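Local coordinates for galactose mutarotase related enzyme (Lactobacillus casei, PDB 3Q1N), which probably binds carbohydrate and may act as an isomerase that interconverts the anomers of a sugar, at residues 81-84 with 90-93; 113-116 with 121-124. One frame throughout, in Å; residues are numbered along the deposited sequence. Where two conformers were deposited one is given.

Contact 1: 81-84 with 90-93; sequences FDVS and AVTF
Both phenylalanines, F81 and F93, carry CG beside the backbone N and anti to the carbonyl carbon (chi1 -76° and -70°), which sets CG of F81 near CB of F93 and the F93 ring beside CG2 of V83. The backbone itself holds the CB atoms of F81 and F93 3.6 Å apart, and the two side chains cross at about a right angle. The rings do not stack: CD2 of F81 comes to the backbone C of F93, 3.6 Å away at the edge of the F81 ring and in its plane. On the same side of the sheet as F93, V83 divides its branches between two partners. CG1, anti to the backbone N, meets CG2 of V91 at 3.6 Å. The side chains of V83 and F93 lie side by side, and V83 CG2 meets the F93 ring obliquely, 3.7 Å from CE1. This is a beta hairpin at the border of the large antiparallel sheet of the galactose mutarotase-like beta-sandwich, strand 82-84 being one of its two outermost strands. S84 and T92 form its hydrogen-bonded pair: S84 N gives to T92 O at 2.9 Å, and T92 N returns a bond to S84 O. Ahead of that pair the strands are joined by a CA-H...O contact from F93 CA to D82 O (3.2 Å). On the other face S84 OG packs against CB of T92, whose own hydroxyl is hydrogen-bonded to T114 OG1. Residues I3 and I5 of strand 2-6 cover the face bearing V83, V91 and F93.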
ATOM      1  N   PHE A  81       4.691   9.627 -13.781  1.00 15.12           N
ATOM      2  CA  PHE A  81       5.823   8.738 -14.054  1.00 15.64           C
ATOM      3  C   PHE A  81       5.958   8.611 -15.561  1.00 16.33           C
ATOM      4  O   PHE A  81       4.950   8.618 -16.292  1.00 17.31           O
ATOM      5  CB  PHE A  81       5.561   7.327 -13.488  1.00 14.68           C
ATOM      6  CG  PHE A  81       5.697   7.178 -12.000  1.00 14.64           C
ATOM      7  CD1 PHE A  81       4.854   7.867 -11.103  1.00 13.36           C
ATOM      8  CD2 PHE A  81       6.577   6.221 -11.474  1.00 14.46           C
ATOM      9  CE1 PHE A  81       4.980   7.648  -9.700  1.00 11.75           C
ATOM     10  CE2 PHE A  81       6.684   5.986 -10.106  1.00 14.10           C
ATOM     11  CZ  PHE A  81       5.867   6.674  -9.210  1.00 12.87           C
ATOM     12  N   ASP A  82       7.190   8.520 -16.049  1.00 16.60           N
ATOM     13  CA  ASP A  82       7.453   8.270 -17.463  1.00 17.41           C
ATOM     14  C   ASP A  82       7.257   6.799 -17.787  1.00 16.80           C
ATOM     15  O   ASP A  82       7.577   5.938 -16.982  1.00 16.96           O
ATOM     16  CB  ASP A  82       8.892   8.648 -17.803  1.00 18.62           C
ATOM     17  CG  ASP A  82       9.138  10.136 -17.754  1.00 22.61           C
ATOM     18  OD1 ASP A  82       8.188  10.923 -17.897  1.00 26.31           O
ATOM     19  OD2 ASP A  82      10.310  10.485 -17.588  1.00 27.56           O
ATOM     20  N   VAL A  83       6.789   6.514 -19.006  1.00 16.63           N
ATOM     21  CA  VAL A  83       6.521   5.132 -19.446  1.00 17.11           C
ATOM     22  C   VAL A  83       7.697   4.592 -20.308  1.00 17.55           C
ATOM     23  O   VAL A  83       8.279   5.300 -21.145  1.00 16.91           O
ATOM     24  CB  VAL A  83       5.234   5.107 -20.280  1.00 17.77           C
ATOM     25  CG1 VAL A  83       4.970   3.661 -20.889  1.00 17.98           C
ATOM     26  CG2 VAL A  83       4.075   5.581 -19.430  1.00 18.03           C
ATOM     27  N   SER A  84       8.109   3.363 -20.035  1.00 17.66           N
ATOM     28  CA  SER A  84       9.123   2.703 -20.823  1.00 17.83           C
ATOM     29  C   SER A  84       8.861   1.194 -20.870  1.00 18.39           C
ATOM     30  O   SER A  84       7.996   0.662 -20.127  1.00 16.96           O
ATOM     31  CB  SER A  84      10.510   2.947 -20.239  1.00 17.57           C
ATOM     32  OG  SER A  84      10.671   2.317 -18.973  1.00 17.81           O
ATOM     33  N   ALA A  90       3.063  -5.973 -20.055  1.00 16.19           N
ATOM     34  CA  ALA A  90       3.929  -5.372 -19.024  1.00 15.66           C
ATOM     35  C   ALA A  90       4.267  -3.933 -19.390  1.00 15.48           C
ATOM     36  O   ALA A  90       4.280  -3.556 -20.579  1.00 17.39           O
ATOM     37  CB  ALA A  90       5.275  -6.164 -18.786  1.00 15.72           C
ATOM     38  N   VAL A  91       4.620  -3.165 -18.359  1.00 14.41           N
ATOM     39  CA  VAL A  91       5.009  -1.789 -18.563  1.00 14.40           C
ATOM     40  C   VAL A  91       5.783  -1.292 -17.373  1.00 13.90           C
ATOM     41  O   VAL A  91       5.546  -1.750 -16.251  1.00 14.93           O
ATOM     42  CB  VAL A  91       3.789  -0.883 -18.823  1.00 14.05           C
ATOM     43  CG1 VAL A  91       2.828  -0.895 -17.631  1.00 15.03           C
ATOM     44  CG2 VAL A  91       4.239   0.586 -19.126  1.00 14.32           C
ATOM     45  N   THR A  92       6.688  -0.332 -17.608  1.00 14.40           N
ATOM     46  CA  THR A  92       7.527   0.221 -16.546  1.00 13.70           C
ATOM     47  C   THR A  92       7.280   1.725 -16.460  1.00 13.90           C
ATOM     48  O   THR A  92       7.178   2.425 -17.497  1.00 14.65           O
ATOM     49  CB  THR A  92       9.050  -0.082 -16.763  1.00 13.49           C
ATOM     50  OG1 THR A  92       9.272  -1.492 -16.707  1.00 14.70           O
ATOM     51  CG2 THR A  92       9.924   0.570 -15.700  1.00 15.19           C
ATOM     52  N   PHE A  93       7.114   2.191 -15.219  1.00 13.61           N
ATOM     53  CA  PHE A  93       6.920   3.598 -14.901  1.00 14.02           C
ATOM     54  C   PHE A  93       8.067   4.110 -14.048  1.00 13.72           C
ATOM     55  O   PHE A  93       8.458   3.466 -13.085  1.00 14.28           O
ATOM     56  CB  PHE A  93       5.631   3.767 -14.087  1.00 13.87           C
ATOM     57  CG  PHE A  93       4.369   3.531 -14.861  1.00 14.08           C
ATOM     58  CD1 PHE A  93       3.781   4.553 -15.579  1.00 14.71           C
ATOM     59  CD2 PHE A  93       3.731   2.295 -14.827  1.00 14.74           C
ATOM     60  CE1 PHE A  93       2.581   4.384 -16.282  1.00 15.02           C
ATOM     61  CE2 PHE A  93       2.530   2.078 -15.542  1.00 15.37           C
ATOM     62  CZ  PHE A  93       1.939   3.119 -16.281  1.00 14.79           C
TER

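Contact 2: 113-116 with 121-124; sequences VTYM and GLSV. With EDO (1,2-ethanediol), chain T.
Y115 and V124 lie side by side and point the same way from adjacent antiparallel strands, a non-hydrogen-bonded pair whose side chains share one face of the sheet. V124 sets both methyls against one side of the tyrosine: CG2 is 3.8 Å from CD1 of Y115, and CG1 is equally near CE1, approaching the ring obliquely. With CG1 anti to its backbone N (chi1 -169°), V124 also extends that methyl to CG1 of V113, 3.7 Å away in the conformer described, one of two for V113; the same methyl thus touches both V113 CG1 and the Y115 ring. The side chains of V113 and V124 also lie side by side, pointing the same way. At the other end of the row, L122 brings CD1 near CB of Y115, a looser contact at 4.2 Å. I48 of strand 48-49 packs on V113 and Y115 from outside the hairpin, while the hydroxyl of Y115 is hydrogen-bonded to A19 O.

The opposite face carries selenomethionine M116 and S123, the hydrogen-bonded pair of the hairpin formed by strands 109-118 and 121-130. M116 O accepts from S123 N at 2.7 Å, a short and nearly straight bond (169° at the hydrogen), and M116 N gives to S123 O at 3.0 Å. Further along this face, the hydroxyl of T114 is hydrogen-bonded to T92 OG1. Its weak bond to O1 of a 1,2-ethanediol, which probably came from the crystallisation liquor and also binds T127, is doubtful, because T114 OG1 sits too close to that molecule in the model.

The polar backbone atoms of M116 and S123 are thus paired with each other, and the side chains on the Y115 face meet through carbon alone. Cohesion there rests on the burial of valine, leucine and tyrosine surface, with the phenol oxygen satisfied beyond the two strands.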
ATOM      1  N   VAL A 113       8.693   1.367 -11.152  1.00 14.26           N
ATOM      2  CA  VAL A 113       7.678   0.358 -10.895  0.50 14.06           C
ATOM      3  C   VAL A 113       7.368  -0.383 -12.204  1.00 14.36           C
ATOM      4  O   VAL A 113       7.027   0.265 -13.197  1.00 14.61           O
ATOM      5  CB  VAL A 113       6.389   1.060 -10.350  0.50 13.84           C
ATOM      6  CG1 VAL A 113       5.359   0.052  -9.853  0.50 14.29           C
ATOM      7  CG2 VAL A 113       6.755   2.101  -9.267  0.50 13.13           C
ATOM      8  N   THR A 114       7.455  -1.714 -12.210  1.00 14.61           N
ATOM      9  CA  THR A 114       7.151  -2.508 -13.376  1.00 15.31           C
ATOM     10  C   THR A 114       5.948  -3.378 -13.058  1.00 14.85           C
ATOM     11  O   THR A 114       5.942  -4.038 -12.015  1.00 15.78           O
ATOM     12  CB  THR A 114       8.365  -3.360 -13.829  1.00 16.17           C
ATOM     13  OG1 THR A 114       9.398  -2.473 -14.279  1.00 16.67           O
ATOM     14  CG2 THR A 114       7.966  -4.328 -14.989  1.00 17.67           C
ATOM     15  N   TYR A 115       4.923  -3.291 -13.923  1.00 15.23           N
ATOM     16  CA  TYR A 115       3.705  -4.083 -13.778  1.00 14.72           C
ATOM     17  C   TYR A 115       3.728  -5.161 -14.836  1.00 14.92           C
ATOM     18  O   TYR A 115       4.032  -4.869 -15.981  1.00 15.35           O
ATOM     19  CB  TYR A 115       2.468  -3.235 -13.971  1.00 14.63           C
ATOM     20  CG  TYR A 115       2.267  -2.156 -12.933  1.00 15.07           C
ATOM     21  CD1 TYR A 115       1.631  -2.446 -11.736  1.00 14.40           C
ATOM     22  CD2 TYR A 115       2.708  -0.862 -13.159  1.00 15.05           C
ATOM     23  CE1 TYR A 115       1.403  -1.465 -10.789  1.00 16.20           C
ATOM     24  CE2 TYR A 115       2.513   0.128 -12.185  1.00 15.52           C
ATOM     25  CZ  TYR A 115       1.868  -0.198 -11.013  1.00 15.88           C
ATOM     26  OH  TYR A 115       1.662   0.738 -10.020  1.00 17.87           O
HETATM   27  N   MSE A 116       3.358  -6.387 -14.477  1.00 15.39           N
HETATM   28  CA  MSE A 116       3.225  -7.436 -15.466  0.67 15.70           C
HETATM   29  C   MSE A 116       2.075  -8.374 -15.097  1.00 15.87           C
HETATM   30  O   MSE A 116       1.984  -8.841 -13.949  1.00 16.35           O
HETATM   31  CB  MSE A 116       4.543  -8.218 -15.577  0.67 16.06           C
HETATM   32  CG  MSE A 116       4.532  -9.215 -16.713  0.67 14.71           C
HETATM   33 SE   MSE A 116       6.127 -10.304 -16.778  0.50 14.34          SE
HETATM   34  CE  MSE A 116       7.082  -9.873 -15.163  0.67 18.45           C
ATOM     35  N   GLY A 121      -2.122 -13.504 -12.090  1.00 17.00           N
ATOM     36  CA  GLY A 121      -2.530 -12.160 -11.705  1.00 17.11           C
ATOM     37  C   GLY A 121      -1.518 -11.095 -12.069  1.00 16.50           C
ATOM     38  O   GLY A 121      -0.930 -11.129 -13.168  1.00 16.49           O
ATOM     39  N   LEU A 122      -1.293 -10.149 -11.138  1.00 15.78           N
ATOM     40  CA  LEU A 122      -0.502  -8.960 -11.442  1.00 15.55           C
ATOM     41  C   LEU A 122       0.746  -8.978 -10.593  1.00 16.14           C
ATOM     42  O   LEU A 122       0.635  -9.039  -9.360  1.00 16.55           O
ATOM     43  CB  LEU A 122      -1.284  -7.697 -11.086  1.00 15.55           C
ATOM     44  CG  LEU A 122      -0.571  -6.364 -11.305  1.00 15.14           C
ATOM     45  CD1 LEU A 122      -0.391  -6.084 -12.821  1.00 16.31           C
ATOM     46  CD2 LEU A 122      -1.317  -5.243 -10.561  1.00 16.08           C
ATOM     47  N   SER A 123       1.913  -8.971 -11.220  1.00 16.13           N
ATOM     48  CA  SER A 123       3.199  -8.861 -10.503  0.50 15.90           C
ATOM     49  C   SER A 123       3.594  -7.367 -10.526  1.00 16.40           C
ATOM     50  O   SER A 123       3.325  -6.680 -11.515  1.00 16.36           O
ATOM     51  CB  SER A 123       4.244  -9.721 -11.217  0.50 16.31           C
ATOM     52  OG  SER A 123       3.897 -11.110 -11.220  0.50 15.13           O
ATOM     53  N   VAL A 124       4.172  -6.868  -9.449  1.00 15.33           N
ATOM     54  CA  VAL A 124       4.619  -5.491  -9.367  1.00 15.60           C
ATOM     55  C   VAL A 124       6.021  -5.548  -8.746  1.00 15.50           C
ATOM     56  O   VAL A 124       6.208  -6.183  -7.701  1.00 16.19           O
ATOM     57  CB  VAL A 124       3.716  -4.620  -8.484  1.00 15.37           C
ATOM     58  CG1 VAL A 124       4.074  -3.148  -8.650  1.00 16.40           C
ATOM     59  CG2 VAL A 124       2.201  -4.842  -8.794  1.00 15.96           C
TER
HETATM   60  C1  EDO T 312      10.825  -1.146 -12.237  1.00 27.91           C
HETATM   61  O1  EDO T 312      11.713  -1.631 -13.198  1.00 29.65           O
HETATM   62  C2  EDO T 312      11.344  -1.483 -10.840  1.00 24.85           C
HETATM   63  O2  EDO T 312      11.653  -2.823 -10.599  1.00 31.01           O

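Contacts 1 and 2 belong to successive hairpins of one antiparallel sheet, joined where strands 90-96 and 109-118 run as neighbours. Contact 1 lies at the sheet's border and is partly buried, with D82 exposed; contact 2 is further in and mostly buried, although M116 is exposed. Each combines one hydrogen-bonded pair with one non-hydrogen-bonded pair, but phenylalanines supply the aromatic surface in 81-84 with 90-93, and a tyrosine with aliphatic neighbours in 113-116 with 121-124. The two also touch: F93 N is 2.8 Å from V113 O, a probable hydrogen bond, and CD2 of F93 packs 3.6 Å from CE2 of Y115, continuing the apolar face across both.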